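Epsilon (Streptococcus pyogenes, PDB 1GVN) neutralises the cognate zeta toxin as the antitoxin of a plasmid-borne type II toxin-antitoxin system that kills plasmid-free cells. Local coordinates at residues Y22-N27 with R78-V83; F9-I14 with V56-Y61. All coordinates share one frame; numbering follows the deposited sequence.

Contact 1 of 2, residues Y22-N27 with R78-V83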
ATOM      1  N   TYR A  22      -8.936   7.086  -1.948  1.00 10.17           N
ATOM      2  CA  TYR A  22      -9.471   6.197  -2.969  1.00  9.52           C
ATOM      3  C   TYR A  22     -10.057   7.013  -4.121  1.00 11.12           C
ATOM      4  O   TYR A  22      -9.785   6.740  -5.293  1.00  9.97           O
ATOM      5  CB  TYR A  22     -10.563   5.307  -2.385  1.00  9.18           C
ATOM      6  CG  TYR A  22     -11.092   4.308  -3.379  1.00  9.68           C
ATOM      7  CD1 TYR A  22     -10.415   3.112  -3.622  1.00 12.61           C
ATOM      8  CD2 TYR A  22     -12.250   4.574  -4.108  1.00 10.82           C
ATOM      9  CE1 TYR A  22     -10.884   2.196  -4.577  1.00 11.26           C
ATOM     10  CE2 TYR A  22     -12.724   3.673  -5.061  1.00 10.45           C
ATOM     11  CZ  TYR A  22     -12.039   2.490  -5.290  1.00  9.84           C
ATOM     12  OH  TYR A  22     -12.514   1.605  -6.228  1.00  8.12           O
ATOM     13  N   ASN A  23     -10.862   8.015  -3.782  1.00  8.44           N
ATOM     14  CA  ASN A  23     -11.482   8.851  -4.803  1.00 10.62           C
ATOM     15  C   ASN A  23     -10.467   9.563  -5.683  1.00  9.91           C
ATOM     16  O   ASN A  23     -10.676   9.686  -6.882  1.00 10.86           O
ATOM     17  CB  ASN A  23     -12.444   9.860  -4.171  1.00  9.58           C
ATOM     18  CG  ASN A  23     -13.730   9.207  -3.700  1.00 11.63           C
ATOM     19  OD1 ASN A  23     -14.163   8.208  -4.271  1.00 12.01           O
ATOM     20  ND2 ASN A  23     -14.353   9.770  -2.666  1.00  7.74           N
ATOM     21  N   ARG A  24      -9.368  10.021  -5.092  1.00  9.42           N
ATOM     22  CA  ARG A  24      -8.322  10.688  -5.861  1.00 10.08           C
ATOM     23  C   ARG A  24      -7.795   9.707  -6.901  1.00  9.58           C
ATOM     24  O   ARG A  24      -7.665  10.035  -8.080  1.00  9.18           O
ATOM     25  CB  ARG A  24      -7.173  11.120  -4.939  1.00 10.96           C
ATOM     26  CG  ARG A  24      -5.961  11.707  -5.664  1.00 12.58           C
ATOM     27  CD  ARG A  24      -4.841  12.037  -4.678  1.00 13.28           C
ATOM     28  NE  ARG A  24      -5.306  12.957  -3.644  1.00 13.82           N
ATOM     29  CZ  ARG A  24      -5.189  12.742  -2.335  1.00 14.90           C
ATOM     30  NH1 ARG A  24      -4.615  11.634  -1.883  1.00 11.83           N
ATOM     31  NH2 ARG A  24      -5.670  13.628  -1.474  1.00 13.30           N
ATOM     32  N   VAL A  25      -7.489   8.494  -6.455  1.00  7.86           N
ATOM     33  CA  VAL A  25      -6.972   7.467  -7.345  1.00  9.33           C
ATOM     34  C   VAL A  25      -7.996   7.052  -8.399  1.00  7.81           C
ATOM     35  O   VAL A  25      -7.662   6.927  -9.582  1.00  7.25           O
ATOM     36  CB  VAL A  25      -6.523   6.226  -6.550  1.00  9.43           C
ATOM     37  CG1 VAL A  25      -6.005   5.153  -7.503  1.00 10.93           C
ATOM     38  CG2 VAL A  25      -5.429   6.619  -5.564  1.00 10.41           C
ATOM     39  N   LEU A  26      -9.238   6.832  -7.977  1.00  8.14           N
ATOM     40  CA  LEU A  26     -10.287   6.448  -8.918  1.00  9.33           C
ATOM     41  C   LEU A  26     -10.446   7.531  -9.984  1.00  9.64           C
ATOM     42  O   LEU A  26     -10.489   7.234 -11.179  1.00  9.57           O
ATOM     43  CB  LEU A  26     -11.626   6.254  -8.196  1.00  8.88           C
ATOM     44  CG  LEU A  26     -12.804   5.905  -9.124  1.00  9.42           C
ATOM     45  CD1 LEU A  26     -12.560   4.560  -9.820  1.00  7.76           C
ATOM     46  CD2 LEU A  26     -14.089   5.853  -8.311  1.00  7.63           C
ATOM     47  N   ASN A  27     -10.535   8.786  -9.549  1.00  8.18           N
ATOM     48  CA  ASN A  27     -10.688   9.895 -10.488  1.00 10.67           C
ATOM     49  C   ASN A  27      -9.590   9.922 -11.538  1.00 11.35           C
ATOM     50  O   ASN A  27      -9.855  10.121 -12.724  1.00 12.63           O
ATOM     51  CB  ASN A  27     -10.708  11.239  -9.753  1.00 11.06           C
ATOM     52  CG  ASN A  27     -12.114  11.755  -9.535  1.00 13.61           C
ATOM     53  OD1 ASN A  27     -12.991  11.566 -10.378  1.00 13.64           O
ATOM     54  ND2 ASN A  27     -12.336  12.425  -8.405  1.00 16.14           N
ATOM     55  N   ARG A  78      -0.148  10.226   1.074  1.00 12.04           N
ATOM     56  CA  ARG A  78       1.122  10.804   0.647  1.00 12.91           C
ATOM     57  C   ARG A  78       1.603  10.192  -0.667  1.00 11.80           C
ATOM     58  O   ARG A  78       1.959  10.903  -1.600  1.00 12.29           O
ATOM     59  CB  ARG A  78       2.200  10.581   1.718  1.00 13.75           C
ATOM     60  CG  ARG A  78       1.991  11.361   3.020  1.00 16.84           C
ATOM     61  CD  ARG A  78       3.232  11.266   3.902  1.00 19.28           C
ATOM     62  NE  ARG A  78       3.458   9.920   4.432  1.00 18.42           N
ATOM     63  CZ  ARG A  78       2.949   9.470   5.578  1.00 16.70           C
ATOM     64  NH1 ARG A  78       2.184  10.254   6.322  1.00 14.21           N
ATOM     65  NH2 ARG A  78       3.212   8.235   5.983  1.00 18.31           N
ATOM     66  N   TYR A  79       1.613   8.867  -0.730  1.00  9.52           N
ATOM     67  CA  TYR A  79       2.073   8.163  -1.922  1.00 12.09           C
ATOM     68  C   TYR A  79       1.258   8.450  -3.184  1.00 12.29           C
ATOM     69  O   TYR A  79       1.828   8.658  -4.257  1.00 11.94           O
ATOM     70  CB  TYR A  79       2.094   6.653  -1.663  1.00 10.36           C
ATOM     71  CG  TYR A  79       2.529   5.847  -2.866  1.00 11.73           C
ATOM     72  CD1 TYR A  79       3.824   5.955  -3.376  1.00 10.94           C
ATOM     73  CD2 TYR A  79       1.631   5.003  -3.518  1.00 11.13           C
ATOM     74  CE1 TYR A  79       4.209   5.241  -4.513  1.00 11.45           C
ATOM     75  CE2 TYR A  79       2.003   4.290  -4.648  1.00 10.89           C
ATOM     76  CZ  TYR A  79       3.287   4.415  -5.141  1.00 11.05           C
ATOM     77  OH  TYR A  79       3.623   3.751  -6.290  1.00 12.71           O
ATOM     78  N   SER A  80      -0.067   8.462  -3.064  1.00 13.00           N
ATOM     79  CA  SER A  80      -0.919   8.715  -4.223  1.00 12.99           C
ATOM     80  C   SER A  80      -0.625  10.080  -4.845  1.00 15.48           C
ATOM     81  O   SER A  80      -0.591  10.216  -6.071  1.00 13.08           O
ATOM     82  CB  SER A  80      -2.404   8.625  -3.839  1.00 12.68           C
ATOM     83  OG  SER A  80      -2.752   9.588  -2.865  1.00 12.00           O
ATOM     84  N   LYS A  81      -0.403  11.084  -4.003  1.00 16.50           N
ATOM     85  CA  LYS A  81      -0.114  12.422  -4.497  1.00 19.94           C
ATOM     86  C   LYS A  81       1.146  12.445  -5.358  1.00 21.52           C
ATOM     87  O   LYS A  81       1.288  13.303  -6.228  1.00 22.61           O
ATOM     88  CB  LYS A  81       0.039  13.399  -3.330  1.00 20.20           C
ATOM     89  CG  LYS A  81      -1.225  13.595  -2.519  1.00 21.67           C
ATOM     90  CD  LYS A  81      -1.014  14.622  -1.414  1.00 22.05           C
ATOM     91  CE  LYS A  81      -2.276  14.816  -0.593  1.00 21.89           C
ATOM     92  NZ  LYS A  81      -2.062  15.782   0.518  1.00 21.74           N
ATOM     93  N   GLN A  82       2.051  11.499  -5.121  1.00 22.63           N
ATOM     94  CA  GLN A  82       3.297  11.427  -5.880  1.00 24.15           C
ATOM     95  C   GLN A  82       3.156  10.676  -7.206  1.00 24.45           C
ATOM     96  O   GLN A  82       3.572  11.170  -8.251  1.00 25.92           O
ATOM     97  CB  GLN A  82       4.400  10.753  -5.046  1.00 25.20           C
ATOM     98  CG  GLN A  82       5.779  10.802  -5.707  1.00 25.92           C
ATOM     99  CD  GLN A  82       6.852  10.045  -4.940  1.00 26.51           C
ATOM    100  OE1 GLN A  82       6.903  10.085  -3.710  1.00 28.82           O
ATOM    101  NE2 GLN A  82       7.732   9.365  -5.672  1.00 26.28           N
ATOM    102  N   VAL A  83       2.575   9.483  -7.164  1.00 24.99           N
ATOM    103  CA  VAL A  83       2.423   8.675  -8.371  1.00 27.01           C
ATOM    104  C   VAL A  83       1.471   9.226  -9.421  1.00 27.32           C
ATOM    105  O   VAL A  83       1.641   8.963 -10.612  1.00 26.95           O
ATOM    106  CB  VAL A  83       1.975   7.249  -8.038  1.00 28.78           C
ATOM    107  CG1 VAL A  83       3.092   6.516  -7.356  1.00 30.01           C
ATOM    108  CG2 VAL A  83       0.739   7.283  -7.158  1.00 29.26           C
TER
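S80 OG is gripped by both helices: by R24 of helix 5-31 and by two backbone oxygens of its own helix 63-83. R24 NH1 donates a hydrogen bond to S80 OG, 2.9 Å away. The bond is bent, with an N-H...O angle of 144°. OG lies at the edge of the guanidinium, near its plane. S80 OG is also hydrogen-bonded to the backbone oxygens of M76 and N77. Both are acceptors, so they must share or compete for the single hydroxyl proton. The first torsion of S80 sets OG between the backbone N and the carbonyl carbon, where it can meet both its own helix and the arginine.

The extended R24 chain to CD crosses toward helix 63-83. The bend at chi3 (-57°) then swings the guanidinium along that helix, back toward N77. R24 NH1 is shared with N77 OD1, the stronger polar partner of this side chain. K81 lies across one face of the guanidinium. Its methylene K81 CE sits 3.7 Å from R24 NH2, toward the rim of that face. The two positive ends stay apart, with R24 NH2 and K81 NZ separated by 4.7 Å. Outside the two segments, K81 NZ pairs in a salt bridge with an acidic side chain of the chain of another protein.

Beside the polar pair, V25 CG2 packs against S80 CB at 4.0 Å, and V25 also touches L47 and L50 of helix 42-54.

The helix segments run nearly parallel, 19° apart, with axes 10.2 Å from each other. The long arginine spans the gap to the short serine side chain. The bonds to S80 and N77 fix the orientation of the guanidinium, while the lysine lends only its aliphatic part to it. The salt bridge outside would probably ease the repulsion between the two cations.

Contact 2 of 2, residues F9-I14 with V56-Y61; sequences FEIEII and VNLFDY
A short 3-10 turn, residues 58-60, sits in the connection between helix 42-54 and helix 63-83 and packs on the first helix of the bundle. I11 and L58 form its centre, their CA atoms 6.9 Å apart. The two side chains slide past each other in opposite directions. I11 CD1 reaches beyond the leucine side chain to the backbone, ending 3.6 Å from L58 O. The same methyl is 4.0 Å from L58 CB. With chi2 at 178° the I11 chain is extended from CA to CD1, which carries the methyl up to the turn.

I11 CD1 also touches the F59 ring, 3.6 Å from F59 CD1. The isoleucine and phenylalanine side chains cross at about a right angle. One turn further along the helix, I14 CG2 meets L58 CD1 tip to tip at 3.8 Å. The leucine therefore rests on two isoleucines spaced three residues apart.

The turn has its own internal bonds. N57 OD1 accepts from F59 N at 3.1 Å, which makes an Asx turn. The donor stands well above the carbonyl plane of the asparagine side chain. D60 N and Y61 N bond back to N57 O and L58 O.

The second subunit adds bonds from Q40 to N57 N, D60 OD2 and Y61 OH. The chain of another protein also packs on I11, N57 and F59. This is apolar packing of a 3-10 turn, with an Asx turn at N57, on a helix. It joins the loop between the second and third helices to the first helix of a three-helix bundle.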
ATOM      1  N   PHE A   9     -14.514   6.704  16.837  1.00 14.02           N
ATOM      2  CA  PHE A   9     -13.983   7.946  16.290  1.00 14.83           C
ATOM      3  C   PHE A   9     -12.849   7.639  15.308  1.00 14.28           C
ATOM      4  O   PHE A   9     -12.763   8.233  14.228  1.00 14.17           O
ATOM      5  CB  PHE A   9     -13.476   8.853  17.420  1.00 16.24           C
ATOM      6  CG  PHE A   9     -12.987  10.197  16.948  1.00 17.04           C
ATOM      7  CD1 PHE A   9     -11.680  10.362  16.504  1.00 19.17           C
ATOM      8  CD2 PHE A   9     -13.841  11.296  16.936  1.00 19.36           C
ATOM      9  CE1 PHE A   9     -11.228  11.605  16.055  1.00 19.01           C
ATOM     10  CE2 PHE A   9     -13.399  12.544  16.488  1.00 17.89           C
ATOM     11  CZ  PHE A   9     -12.093  12.697  16.047  1.00 18.91           C
ATOM     12  N   GLU A  10     -11.985   6.703  15.686  1.00 14.75           N
ATOM     13  CA  GLU A  10     -10.873   6.311  14.827  1.00 14.37           C
ATOM     14  C   GLU A  10     -11.436   5.805  13.500  1.00 13.55           C
ATOM     15  O   GLU A  10     -10.936   6.145  12.432  1.00 14.45           O
ATOM     16  CB  GLU A  10     -10.060   5.197  15.490  1.00 17.32           C
ATOM     17  CG  GLU A  10      -8.690   4.964  14.862  1.00 20.05           C
ATOM     18  CD  GLU A  10      -7.728   6.112  15.119  1.00 21.91           C
ATOM     19  OE1 GLU A  10      -8.035   6.966  15.979  1.00 23.12           O
ATOM     20  OE2 GLU A  10      -6.660   6.158  14.472  1.00 18.38           O
ATOM     21  N   ILE A  11     -12.485   4.991  13.575  1.00 12.86           N
ATOM     22  CA  ILE A  11     -13.111   4.444  12.378  1.00 12.95           C
ATOM     23  C   ILE A  11     -13.734   5.537  11.508  1.00 13.90           C
ATOM     24  O   ILE A  11     -13.659   5.477  10.281  1.00 13.43           O
ATOM     25  CB  ILE A  11     -14.181   3.390  12.749  1.00 13.08           C
ATOM     26  CG1 ILE A  11     -13.486   2.146  13.323  1.00 12.21           C
ATOM     27  CG2 ILE A  11     -15.028   3.038  11.527  1.00 13.12           C
ATOM     28  CD1 ILE A  11     -14.422   1.044  13.772  1.00 15.09           C
ATOM     29  N   GLU A  12     -14.339   6.538  12.138  1.00 14.22           N
ATOM     30  CA  GLU A  12     -14.953   7.625  11.386  1.00 16.16           C
ATOM     31  C   GLU A  12     -13.888   8.397  10.610  1.00 15.18           C
ATOM     32  O   GLU A  12     -14.106   8.796   9.465  1.00 13.50           O
ATOM     33  CB  GLU A  12     -15.704   8.571  12.329  1.00 19.30           C
ATOM     34  CG  GLU A  12     -16.522   9.640  11.613  1.00 29.64           C
ATOM     35  CD  GLU A  12     -15.822  10.992  11.544  1.00 34.82           C
ATOM     36  OE1 GLU A  12     -14.644  11.046  11.128  1.00 36.28           O
ATOM     37  OE2 GLU A  12     -16.459  12.010  11.899  1.00 39.12           O
ATOM     38  N   ILE A  13     -12.736   8.608  11.235  1.00 13.81           N
ATOM     39  CA  ILE A  13     -11.648   9.332  10.579  1.00 12.08           C
ATOM     40  C   ILE A  13     -11.099   8.491   9.427  1.00 11.46           C
ATOM     41  O   ILE A  13     -10.888   8.999   8.327  1.00 11.12           O
ATOM     42  CB  ILE A  13     -10.510   9.662  11.578  1.00 10.73           C
ATOM     43  CG1 ILE A  13     -11.029  10.610  12.666  1.00 11.49           C
ATOM     44  CG2 ILE A  13      -9.327  10.299  10.848  1.00 12.71           C
ATOM     45  CD1 ILE A  13     -11.521  11.953  12.151  1.00 10.54           C
ATOM     46  N   ILE A  14     -10.874   7.205   9.680  1.00  9.71           N
ATOM     47  CA  ILE A  14     -10.370   6.310   8.643  1.00 11.17           C
ATOM     48  C   ILE A  14     -11.284   6.341   7.423  1.00 10.76           C
ATOM     49  O   ILE A  14     -10.820   6.500   6.299  1.00  9.84           O
ATOM     50  CB  ILE A  14     -10.279   4.846   9.136  1.00 12.25           C
ATOM     51  CG1 ILE A  14      -9.153   4.708  10.159  1.00 12.89           C
ATOM     52  CG2 ILE A  14     -10.041   3.898   7.943  1.00 11.64           C
ATOM     53  CD1 ILE A  14      -9.121   3.367  10.846  1.00 11.39           C
ATOM     54  N   VAL A  56     -11.890  -4.797   4.255  1.00 17.11           N
ATOM     55  CA  VAL A  56     -11.875  -5.190   5.662  1.00 17.59           C
ATOM     56  C   VAL A  56     -13.004  -4.624   6.513  1.00 17.68           C
ATOM     57  O   VAL A  56     -13.540  -3.552   6.227  1.00 17.43           O
ATOM     58  CB  VAL A  56     -10.543  -4.797   6.333  1.00 16.93           C
ATOM     59  CG1 VAL A  56      -9.374  -5.393   5.561  1.00 19.23           C
ATOM     60  CG2 VAL A  56     -10.421  -3.294   6.399  1.00 16.33           C
ATOM     61  N   ASN A  57     -13.362  -5.360   7.562  1.00 16.41           N
ATOM     62  CA  ASN A  57     -14.399  -4.913   8.493  1.00 16.04           C
ATOM     63  C   ASN A  57     -13.704  -4.294   9.695  1.00 14.81           C
ATOM     64  O   ASN A  57     -13.226  -5.008  10.581  1.00 14.44           O
ATOM     65  CB  ASN A  57     -15.267  -6.075   8.964  1.00 15.42           C
ATOM     66  CG  ASN A  57     -16.131  -5.694  10.155  1.00 16.60           C
ATOM     67  OD1 ASN A  57     -16.601  -4.560  10.249  1.00 14.56           O
ATOM     68  ND2 ASN A  57     -16.345  -6.634  11.066  1.00 15.57           N
ATOM     69  N   LEU A  58     -13.658  -2.966   9.724  1.00 14.01           N
ATOM     70  CA  LEU A  58     -12.991  -2.243  10.795  1.00 14.80           C
ATOM     71  C   LEU A  58     -13.600  -2.457  12.171  1.00 15.04           C
ATOM     72  O   LEU A  58     -12.940  -2.228  13.178  1.00 14.77           O
ATOM     73  CB  LEU A  58     -12.961  -0.746  10.475  1.00 14.44           C
ATOM     74  CG  LEU A  58     -12.297  -0.366   9.147  1.00 15.63           C
ATOM     75  CD1 LEU A  58     -12.439   1.139   8.918  1.00 15.65           C
ATOM     76  CD2 LEU A  58     -10.824  -0.778   9.167  1.00 12.49           C
ATOM     77  N   PHE A  59     -14.852  -2.898  12.222  1.00 15.09           N
ATOM     78  CA  PHE A  59     -15.503  -3.113  13.507  1.00 18.80           C
ATOM     79  C   PHE A  59     -14.954  -4.324  14.248  1.00 20.92           C
ATOM     80  O   PHE A  59     -15.249  -4.530  15.425  1.00 22.12           O
ATOM     81  CB  PHE A  59     -17.015  -3.251  13.310  1.00 19.29           C
ATOM     82  CG  PHE A  59     -17.651  -2.026  12.722  1.00 19.10           C
ATOM     83  CD1 PHE A  59     -17.536  -0.799  13.363  1.00 19.78           C
ATOM     84  CD2 PHE A  59     -18.323  -2.090  11.506  1.00 19.88           C
ATOM     85  CE1 PHE A  59     -18.075   0.355  12.803  1.00 21.12           C
ATOM     86  CE2 PHE A  59     -18.865  -0.947  10.935  1.00 21.81           C
ATOM     87  CZ  PHE A  59     -18.740   0.282  11.586  1.00 22.80           C
ATOM     88  N   ASP A  60     -14.135  -5.112  13.563  1.00 23.97           N
ATOM     89  CA  ASP A  60     -13.550  -6.310  14.153  1.00 26.31           C
ATOM     90  C   ASP A  60     -12.124  -6.056  14.646  1.00 26.56           C
ATOM     91  O   ASP A  60     -11.511  -6.925  15.272  1.00 28.08           O
ATOM     92  CB  ASP A  60     -13.565  -7.437  13.110  1.00 30.56           C
ATOM     93  CG  ASP A  60     -12.900  -8.710  13.601  1.00 36.42           C
ATOM     94  OD1 ASP A  60     -13.292  -9.217  14.674  1.00 38.86           O
ATOM     95  OD2 ASP A  60     -11.988  -9.209  12.902  1.00 39.28           O
ATOM     96  N   TYR A  61     -11.610  -4.858  14.381  1.00 23.64           N
ATOM     97  CA  TYR A  61     -10.248  -4.495  14.767  1.00 22.13           C
ATOM     98  C   TYR A  61     -10.083  -3.870  16.144  1.00 21.72           C
ATOM     99  O   TYR A  61     -10.967  -3.172  16.638  1.00 21.54           O
ATOM    100  CB  TYR A  61      -9.647  -3.530  13.739  1.00 21.57           C
ATOM    101  CG  TYR A  61      -9.214  -4.161  12.436  1.00 20.43           C
ATOM    102  CD1 TYR A  61      -9.366  -5.530  12.206  1.00 20.26           C
ATOM    103  CD2 TYR A  61      -8.629  -3.389  11.435  1.00 20.13           C
ATOM    104  CE1 TYR A  61      -8.942  -6.112  11.013  1.00 19.33           C
ATOM    105  CE2 TYR A  61      -8.203  -3.960  10.242  1.00 19.47           C
ATOM    106  CZ  TYR A  61      -8.362  -5.321  10.037  1.00 20.22           C
ATOM    107  OH  TYR A  61      -7.936  -5.887   8.855  1.00 20.34           O
TER

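How the contacts relate
From the N terminus, helix 5-31 supplies the first segment of both contacts: 9-14 for contact 2, then 22-27 for contact 1. The chain continues through helix 42-54 to the loop at 56-61, where contact 2 closes. Helix 63-83 follows, and its C-terminal part closes contact 1. The two closures therefore cross and neither nests within the other. Their centres are 21 Å apart and lie on opposite sides of the chain's centre, so helix 5-31 is tied at two levels. Contact 2 joins it to the interhelical loop, and contact 1 to the last helix. The surroundings of both include the second subunit.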